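Local atomic coordinates of giardin subunit alpha-1 (Giardia intestinalis, PDB entry 4EVF), a protein that binds calcium and phosphatidylserine as an annexin and takes part in the parasite's attachment to the intestinal mucosa and in its cytoskeletal remodelling. Residues 69-81 with 248-260. Residues are numbered along the deposited sequence; the frame is centred on the assembly and turned at random.
Sequences DLFSDRHEVRAQH and MRRITGMMVDKCL
Asp69 and Arg249 supply the ionic part of this buried contact. Arg249 offers its NE flank: NE donates to Asp69 OD2, 2.7 Å away and in the plane of the guanidinium, while NH2 reaches the syn lone pair of OD1 at 3.2 Å. Carboxylate and guanidinium are nearly coplanar, 26° apart, so the two straight bonds fix the rotation of both groups. A water hydrogen-bonds Asp69 OD2, Arg249 O and His81 NE2, the last at 2.9 Å; a second water bridges Asp69 O and Gly253 O.

Around the His81 ring the interactions turn aromatic. Arg250 CG sits squarely over one face, 3.7 Å from the centroid, in a CH-pi contact, and His81 CE1 in turn stands over the face of the Arg249 guanidinium. Met254 SD comes to the ring edge. That sulfur also lies 3.6 Å above the centre of the Arg78 guanidinium, and the bend of the Met254 chain at chi3 (-55°) sets CE beside Arg78 NH2. Arg78 NH2 bonds Thr98 O, and a water joins NH1 to Met254 O.

Apolar contacts add to this: Val77 CG1 meets Met254 CG at 3.8 Å, and Leu70 CD2 rests on Val256 CG1 at 4.1 Å and against the carbonyl oxygens of Thr252 and Gly253. Gly253, bare of any side chain, lets Asp69 CB approach its CA.

The helical segments 74-81 and 248-255 run roughly antiparallel, at 156° with 9.6 Å between their axes, joining the predicted second and fourth repeats, with Asp69 and Leu70 close to the end of the predicted first: an inter-repeat interface of the all-helical annexin fold.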
ATOM      1  N   ASP A  69       6.967  -2.945 -12.692  1.00 22.32           N
ATOM      2  CA  ASP A  69       5.703  -3.082 -11.978  1.00 22.86           C
ATOM      3  C   ASP A  69       4.680  -2.062 -12.471  1.00 17.44           C
ATOM      4  O   ASP A  69       3.502  -2.386 -12.670  1.00 17.88           O
ATOM      5  CB  ASP A  69       5.908  -2.881 -10.467  1.00 19.11           C
ATOM      6  CG  ASP A  69       6.665  -4.029  -9.806  1.00 20.68           C
ATOM      7  OD1 ASP A  69       6.851  -5.095 -10.433  1.00 24.91           O
ATOM      8  OD2 ASP A  69       7.054  -3.868  -8.630  1.00 23.97           O
ATOM      9  N   LEU A  70       5.133  -0.825 -12.649  1.00 16.18           N
ATOM     10  CA  LEU A  70       4.254   0.268 -13.077  1.00 20.96           C
ATOM     11  C   LEU A  70       3.605   0.021 -14.435  1.00 20.79           C
ATOM     12  O   LEU A  70       2.574   0.626 -14.759  1.00 19.45           O
ATOM     13  CB  LEU A  70       5.002   1.601 -13.073  1.00 22.40           C
ATOM     14  CG  LEU A  70       5.405   2.071 -11.667  1.00 18.95           C
ATOM     15  CD1 LEU A  70       6.488   3.154 -11.733  1.00 23.46           C
ATOM     16  CD2 LEU A  70       4.190   2.555 -10.878  1.00 20.84           C
ATOM     17  N   PHE A  71       4.202  -0.866 -15.226  1.00 17.61           N
ATOM     18  CA  PHE A  71       3.645  -1.185 -16.546  1.00 17.91           C
ATOM     19  C   PHE A  71       3.197  -2.640 -16.636  1.00 19.21           C
ATOM     20  O   PHE A  71       2.932  -3.189 -17.730  1.00 18.44           O
ATOM     21  CB  PHE A  71       4.606  -0.757 -17.657  1.00 17.23           C
ATOM     22  CG  PHE A  71       4.714   0.738 -17.786  1.00 18.55           C
ATOM     23  CD1 PHE A  71       3.637   1.475 -18.257  1.00 20.20           C
ATOM     24  CD2 PHE A  71       5.854   1.415 -17.371  1.00 19.71           C
ATOM     25  CE1 PHE A  71       3.711   2.853 -18.357  1.00 19.83           C
ATOM     26  CE2 PHE A  71       5.933   2.790 -17.469  1.00 20.30           C
ATOM     27  CZ  PHE A  71       4.868   3.512 -17.957  1.00 18.91           C
ATOM     28  N   SER A  72       3.071  -3.244 -15.457  1.00 16.86           N
ATOM     29  CA  SER A  72       2.538  -4.588 -15.319  1.00 19.41           C
ATOM     30  C   SER A  72       1.123  -4.556 -14.752  1.00 18.32           C
ATOM     31  O   SER A  72       0.601  -3.487 -14.448  1.00 21.33           O
ATOM     32  CB  SER A  72       3.450  -5.419 -14.421  1.00 18.45           C
ATOM     33  OG  SER A  72       4.729  -5.527 -15.016  1.00 21.49           O
ATOM     34  N   ASP A  73       0.509  -5.728 -14.625  1.00 19.34           N
ATOM     35  CA  ASP A  73      -0.808  -5.845 -14.003  1.00 21.26           C
ATOM     36  C   ASP A  73      -0.654  -5.754 -12.491  1.00 19.03           C
ATOM     37  O   ASP A  73       0.009  -6.597 -11.877  1.00 18.15           O
ATOM     38  CB  ASP A  73      -1.490  -7.161 -14.380  1.00 19.13           C
ATOM     39  CG  ASP A  73      -2.955  -7.190 -13.974  1.00 22.22           C
ATOM     40  OD1 ASP A  73      -3.847  -7.121 -14.852  1.00 31.21           O
ATOM     41  OD2 ASP A  73      -3.222  -7.275 -12.766  1.00 24.39           O
ATOM     42  N   ARG A  74      -1.257  -4.725 -11.907  1.00 18.80           N
ATOM     43  CA  ARG A  74      -1.067  -4.415 -10.490  1.00 17.73           C
ATOM     44  C   ARG A  74      -1.630  -5.481  -9.556  1.00 21.71           C
ATOM     45  O   ARG A  74      -1.259  -5.531  -8.388  1.00 20.36           O
ATOM     46  CB  ARG A  74      -1.669  -3.052 -10.151  1.00 17.78           C
ATOM     47  CG  ARG A  74      -3.203  -3.004 -10.185  1.00 23.61           C
ATOM     48  CD  ARG A  74      -3.709  -1.561 -10.092  1.00 22.58           C
ATOM     49  NE  ARG A  74      -5.168  -1.485 -10.175  1.00 26.03           N
ATOM     50  CZ  ARG A  74      -5.844  -1.509 -11.319  1.00 28.89           C
ATOM     51  NH1 ARG A  74      -5.183  -1.607 -12.463  1.00 24.43           N
ATOM     52  NH2 ARG A  74      -7.172  -1.434 -11.320  1.00 28.48           N
ATOM     53  N   HIS A  75      -2.520  -6.332 -10.070  1.00 20.18           N
ATOM     54  CA  HIS A  75      -3.091  -7.413  -9.269  1.00 18.78           C
ATOM     55  C   HIS A  75      -2.155  -8.613  -9.265  1.00 18.75           C
ATOM     56  O   HIS A  75      -1.982  -9.270  -8.233  1.00 18.02           O
ATOM     57  CB  HIS A  75      -4.488  -7.784  -9.790  1.00 17.46           C
ATOM     58  CG  HIS A  75      -5.406  -6.608  -9.889  1.00 22.45           C
ATOM     59  ND1 HIS A  75      -6.013  -6.234 -11.070  1.00 24.19           N
ATOM     60  CD2 HIS A  75      -5.791  -5.698  -8.963  1.00 18.19           C
ATOM     61  CE1 HIS A  75      -6.742  -5.150 -10.862  1.00 21.94           C
ATOM     62  NE2 HIS A  75      -6.626  -4.805  -9.593  1.00 19.17           N
ATOM     63  N   GLU A  76      -1.522  -8.880 -10.409  1.00 18.72           N
ATOM     64  CA  GLU A  76      -0.462  -9.891 -10.470  1.00 24.63           C
ATOM     65  C   GLU A  76       0.758  -9.462  -9.660  1.00 21.02           C
ATOM     66  O   GLU A  76       1.406 -10.291  -9.010  1.00 22.16           O
ATOM     67  CB  GLU A  76      -0.042 -10.169 -11.912  1.00 22.99           C
ATOM     68  CG  GLU A  76      -1.056 -10.983 -12.679  1.00 24.24           C
ATOM     69  CD  GLU A  76      -0.713 -11.113 -14.152  1.00 28.45           C
ATOM     70  OE1 GLU A  76       0.350 -10.607 -14.568  1.00 24.57           O
ATOM     71  OE2 GLU A  76      -1.511 -11.724 -14.897  1.00 32.80           O
ATOM     72  N   VAL A  77       1.074  -8.172  -9.731  1.00 21.20           N
ATOM     73  CA  VAL A  77       2.136  -7.587  -8.917  1.00 21.37           C
ATOM     74  C   VAL A  77       1.856  -7.828  -7.434  1.00 20.28           C
ATOM     75  O   VAL A  77       2.663  -8.446  -6.736  1.00 21.57           O
ATOM     76  CB  VAL A  77       2.293  -6.077  -9.191  1.00 20.03           C
ATOM     77  CG1 VAL A  77       3.257  -5.438  -8.179  1.00 17.76           C
ATOM     78  CG2 VAL A  77       2.772  -5.833 -10.621  1.00 20.59           C
ATOM     79  N   ARG A  78       0.705  -7.353  -6.961  1.00 18.21           N
ATOM     80  CA  ARG A  78       0.322  -7.536  -5.561  1.00 17.50           C
ATOM     81  C   ARG A  78       0.298  -9.006  -5.140  1.00 17.02           C
ATOM     82  O   ARG A  78       0.811  -9.368  -4.072  1.00 15.87           O
ATOM     83  CB  ARG A  78      -1.009  -6.843  -5.248  1.00 17.24           C
ATOM     84  CG  ARG A  78      -1.358  -6.798  -3.758  1.00 18.85           C
ATOM     85  CD  ARG A  78      -2.726  -6.152  -3.478  1.00 17.83           C
ATOM     86  NE  ARG A  78      -2.804  -4.728  -3.822  1.00 18.09           N
ATOM     87  CZ  ARG A  78      -2.373  -3.744  -3.032  1.00 23.82           C
ATOM     88  NH1 ARG A  78      -2.493  -2.475  -3.408  1.00 20.47           N
ATOM     89  NH2 ARG A  78      -1.809  -4.031  -1.867  1.00 17.75           N
ATOM     90  N   ALA A  79      -0.286  -9.865  -5.975  1.00 17.46           N
ATOM     91  CA  ALA A  79      -0.341 -11.291  -5.675  1.00 17.45           C
ATOM     92  C   ALA A  79       1.051 -11.894  -5.477  1.00 17.25           C
ATOM     93  O   ALA A  79       1.257 -12.707  -4.573  1.00 19.27           O
ATOM     94  CB  ALA A  79      -1.077 -12.042  -6.778  1.00 19.07           C
ATOM     95  N   GLN A  80       1.995 -11.512  -6.335  1.00 16.61           N
ATOM     96  CA  GLN A  80       3.361 -12.042  -6.259  1.00 19.93           C
ATOM     97  C   GLN A  80       4.086 -11.529  -5.005  1.00 21.99           C
ATOM     98  O   GLN A  80       4.838 -12.271  -4.357  1.00 21.62           O
ATOM     99  CB  GLN A  80       4.157 -11.694  -7.525  1.00 22.13           C
ATOM    100  CG  GLN A  80       5.606 -12.181  -7.509  1.00 24.78           C
ATOM    101  CD  GLN A  80       5.721 -13.687  -7.568  1.00 30.32           C
ATOM    102  OE1 GLN A  80       6.314 -14.320  -6.684  1.00 27.72           O
ATOM    103  NE2 GLN A  80       5.162 -14.275  -8.615  1.00 23.01           N
ATOM    104  N   HIS A  81       3.857 -10.261  -4.665  1.00 21.79           N
ATOM    105  CA  HIS A  81       4.374  -9.696  -3.412  1.00 21.31           C
ATOM    106  C   HIS A  81       3.887 -10.505  -2.211  1.00 22.78           C
ATOM    107  O   HIS A  81       4.650 -10.798  -1.285  1.00 19.54           O
ATOM    108  CB  HIS A  81       3.929  -8.249  -3.245  1.00 19.34           C
ATOM    109  CG  HIS A  81       4.677  -7.273  -4.097  1.00 18.98           C
ATOM    110  ND1 HIS A  81       6.011  -7.422  -4.416  1.00 23.78           N
ATOM    111  CD2 HIS A  81       4.276  -6.120  -4.682  1.00 17.19           C
ATOM    112  CE1 HIS A  81       6.396  -6.405  -5.168  1.00 22.17           C
ATOM    113  NE2 HIS A  81       5.360  -5.603  -5.346  1.00 19.10           N
ATOM    114  N   MET A 248       9.446   0.603  -0.638  1.00 17.86           N
ATOM    115  CA  MET A 248       9.127   1.684  -1.557  1.00 19.21           C
ATOM    116  C   MET A 248       8.696   1.117  -2.901  1.00 19.43           C
ATOM    117  O   MET A 248       7.810   1.671  -3.553  1.00 17.07           O
ATOM    118  CB  MET A 248      10.281   2.682  -1.698  1.00 18.10           C
ATOM    119  CG  MET A 248      10.376   3.655  -0.515  1.00 17.07           C
ATOM    120  SD  MET A 248       8.814   4.455  -0.068  1.00 19.11           S
ATOM    121  CE  MET A 248       8.685   5.638  -1.417  1.00 20.39           C
ATOM    122  N   ARG A 249       9.292  -0.002  -3.286  1.00 15.04           N
ATOM    123  CA  ARG A 249       8.946  -0.635  -4.555  1.00 20.30           C
ATOM    124  C   ARG A 249       7.551  -1.260  -4.491  1.00 22.04           C
ATOM    125  O   ARG A 249       6.764  -1.151  -5.436  1.00 19.87           O
ATOM    126  CB  ARG A 249       9.978  -1.694  -4.948  1.00 20.27           C
ATOM    127  CG  ARG A 249       9.571  -2.453  -6.200  1.00 23.86           C
ATOM    128  CD  ARG A 249       9.878  -3.939  -6.087  1.00 23.04           C
ATOM    129  NE  ARG A 249       9.101  -4.727  -7.046  1.00 24.82           N
ATOM    130  CZ  ARG A 249       9.290  -6.022  -7.275  1.00 24.15           C
ATOM    131  NH1 ARG A 249      10.245  -6.671  -6.631  1.00 30.26           N
ATOM    132  NH2 ARG A 249       8.536  -6.663  -8.159  1.00 27.16           N
ATOM    133  N   ARG A 250       7.250  -1.918  -3.375  1.00 21.11           N
ATOM    134  CA  ARG A 250       5.919  -2.478  -3.194  1.00 21.15           C
ATOM    135  C   ARG A 250       4.856  -1.391  -3.292  1.00 20.00           C
ATOM    136  O   ARG A 250       4.021  -1.435  -4.186  1.00 19.88           O
ATOM    137  CB  ARG A 250       5.805  -3.258  -1.881  1.00 17.01           C
ATOM    138  CG  ARG A 250       6.622  -4.558  -1.884  1.00 18.41           C
ATOM    139  CD  ARG A 250       6.304  -5.414  -0.663  1.00 19.39           C
ATOM    140  NE  ARG A 250       6.623  -4.728   0.590  1.00 20.31           N
ATOM    141  CZ  ARG A 250       7.746  -4.915   1.286  1.00 20.51           C
ATOM    142  NH1 ARG A 250       8.661  -5.774   0.860  1.00 19.74           N
ATOM    143  NH2 ARG A 250       7.942  -4.251   2.421  1.00 17.48           N
ATOM    144  N   ILE A 251       4.900  -0.398  -2.410  1.00 14.91           N
ATOM    145  CA  ILE A 251       3.806   0.572  -2.352  1.00 20.17           C
ATOM    146  C   ILE A 251       3.773   1.544  -3.534  1.00 21.45           C
ATOM    147  O   ILE A 251       2.695   1.950  -3.983  1.00 21.43           O
ATOM    148  CB  ILE A 251       3.744   1.334  -0.997  1.00 22.01           C
ATOM    149  CG1 ILE A 251       4.799   2.435  -0.908  1.00 22.67           C
ATOM    150  CG2 ILE A 251       3.893   0.374   0.184  1.00 20.20           C
ATOM    151  CD1 ILE A 251       4.887   3.040   0.495  1.00 22.72           C
ATOM    152  N   THR A 252       4.940   1.909  -4.059  1.00 19.81           N
ATOM    153  CA  THR A 252       4.966   2.787  -5.230  1.00 18.39           C
ATOM    154  C   THR A 252       4.468   2.047  -6.478  1.00 20.10           C
ATOM    155  O   THR A 252       3.646   2.573  -7.230  1.00 21.23           O
ATOM    156  CB  THR A 252       6.357   3.393  -5.470  1.00 17.33           C
ATOM    157  OG1 THR A 252       6.870   3.905  -4.232  1.00 16.13           O
ATOM    158  CG2 THR A 252       6.285   4.525  -6.480  1.00 16.63           C
ATOM    159  N   GLY A 253       4.940   0.818  -6.668  1.00 19.02           N
ATOM    160  CA  GLY A 253       4.577   0.005  -7.819  1.00 19.86           C
ATOM    161  C   GLY A 253       3.100  -0.352  -7.895  1.00 25.04           C
ATOM    162  O   GLY A 253       2.529  -0.425  -8.989  1.00 22.67           O
ATOM    163  N   MET A 254       2.478  -0.556  -6.737  1.00 21.50           N
ATOM    164  CA  MET A 254       1.074  -0.959  -6.667  1.00 23.26           C
ATOM    165  C   MET A 254       0.097   0.200  -6.538  1.00 23.89           C
ATOM    166  O   MET A 254      -1.049   0.091  -6.969  1.00 23.44           O
ATOM    167  CB  MET A 254       0.835  -1.880  -5.461  1.00 21.54           C
ATOM    168  CG  MET A 254       1.396  -3.286  -5.586  1.00 20.91           C
ATOM    169  SD  MET A 254       1.040  -4.270  -4.125  1.00 22.65           S
ATOM    170  CE  MET A 254       1.701  -3.262  -2.804  1.00 18.21           C
ATOM    171  N   MET A 255       0.530   1.294  -5.919  1.00 22.84           N
ATOM    172  CA  MET A 255      -0.437   2.220  -5.325  1.00 26.72           C
ATOM    173  C   MET A 255      -0.173   3.707  -5.526  1.00 24.33           C
ATOM    174  O   MET A 255      -0.951   4.537  -5.049  1.00 26.14           O
ATOM    175  CB  MET A 255      -0.568   1.936  -3.818  1.00 28.39           C
ATOM    176  CG  MET A 255      -1.488   0.767  -3.483  1.00 31.55           C
ATOM    177  SD  MET A 255      -3.236   1.203  -3.659  1.00 33.85           S
ATOM    178  CE  MET A 255      -3.614   1.829  -2.018  1.00 25.22           C
ATOM    179  N   VAL A 256       0.905   4.054  -6.222  1.00 22.42           N
ATOM    180  CA  VAL A 256       1.308   5.454  -6.277  1.00 22.11           C
ATOM    181  C   VAL A 256       0.180   6.340  -6.814  1.00 26.46           C
ATOM    182  O   VAL A 256      -0.098   7.396  -6.245  1.00 25.11           O
ATOM    183  CB  VAL A 256       2.642   5.692  -7.039  1.00 23.70           C
ATOM    184  CG1 VAL A 256       2.486   5.452  -8.528  1.00 21.59           C
ATOM    185  CG2 VAL A 256       3.147   7.109  -6.792  1.00 21.18           C
ATOM    186  N   ASP A 257      -0.489   5.896  -7.880  1.00 22.77           N
ATOM    187  CA  ASP A 257      -1.554   6.701  -8.488  1.00 26.57           C
ATOM    188  C   ASP A 257      -2.715   7.006  -7.530  1.00 26.97           C
ATOM    189  O   ASP A 257      -3.331   8.071  -7.616  1.00 32.19           O
ATOM    190  CB  ASP A 257      -2.073   6.053  -9.791  1.00 26.20           C
ATOM    191  CG  ASP A 257      -2.992   4.858  -9.544  1.00 27.39           C
ATOM    192  OD1 ASP A 257      -2.761   4.104  -8.574  1.00 30.31           O
ATOM    193  OD2 ASP A 257      -3.951   4.670 -10.329  1.00 21.75           O
ATOM    194  N   LYS A 258      -3.018   6.074  -6.625  1.00 25.37           N
ATOM    195  CA  LYS A 258      -4.170   6.222  -5.733  1.00 29.60           C
ATOM    196  C   LYS A 258      -3.833   7.003  -4.454  1.00 29.92           C
ATOM    197  O   LYS A 258      -4.729   7.399  -3.711  1.00 31.98           O
ATOM    198  CB  LYS A 258      -4.746   4.850  -5.340  1.00 33.01           C
ATOM    199  CG  LYS A 258      -5.063   3.907  -6.492  1.00 29.96           C
ATOM    200  CD  LYS A 258      -5.934   2.742  -6.014  1.00 31.43           C
ATOM    201  CE  LYS A 258      -6.244   1.740  -7.150  1.00 29.79           C
ATOM    202  NZ  LYS A 258      -6.321   2.375  -8.488  1.00 32.09           N
ATOM    203  N   CYS A 259      -2.547   7.221  -4.200  1.00 29.99           N
ATOM    204  CA  CYS A 259      -2.115   7.778  -2.919  1.00 27.94           C
ATOM    205  C   CYS A 259      -1.366   9.087  -3.069  1.00 29.36           C
ATOM    206  O   CYS A 259      -0.629   9.479  -2.168  1.00 27.31           O
ATOM    207  CB  CYS A 259      -1.190   6.794  -2.193  1.00 27.38           C
ATOM    208  SG  CYS A 259      -1.924   5.196  -1.748  1.00 27.44           S
ATOM    209  N   LEU A 260      -1.532   9.768  -4.192  1.00 26.30           N
ATOM    210  CA  LEU A 260      -0.695  10.940  -4.442  1.00 29.83           C
ATOM    211  C   LEU A 260      -0.879  12.082  -3.431  1.00 26.54           C
ATOM    212  O   LEU A 260      -0.072  13.010  -3.387  1.00 26.70           O
ATOM    213  CB  LEU A 260      -0.832  11.424  -5.888  1.00 30.06           C
ATOM    214  CG  LEU A 260      -0.114  10.534  -6.906  1.00 31.62           C
ATOM    215  CD1 LEU A 260      -0.479  10.927  -8.328  1.00 30.86           C
ATOM    216  CD2 LEU A 260       1.413  10.567  -6.705  1.00 26.87           C
TER
HETATM  217  O   HOH W   1       5.278  -3.044  -6.670  1.00 19.61           O
HETATM  218  O   HOH W   2       1.275  -2.282 -10.604  1.00 26.31           O
HETATM  219  O   HOH W   3      -3.004  -1.880  -6.508  1.00 17.42           O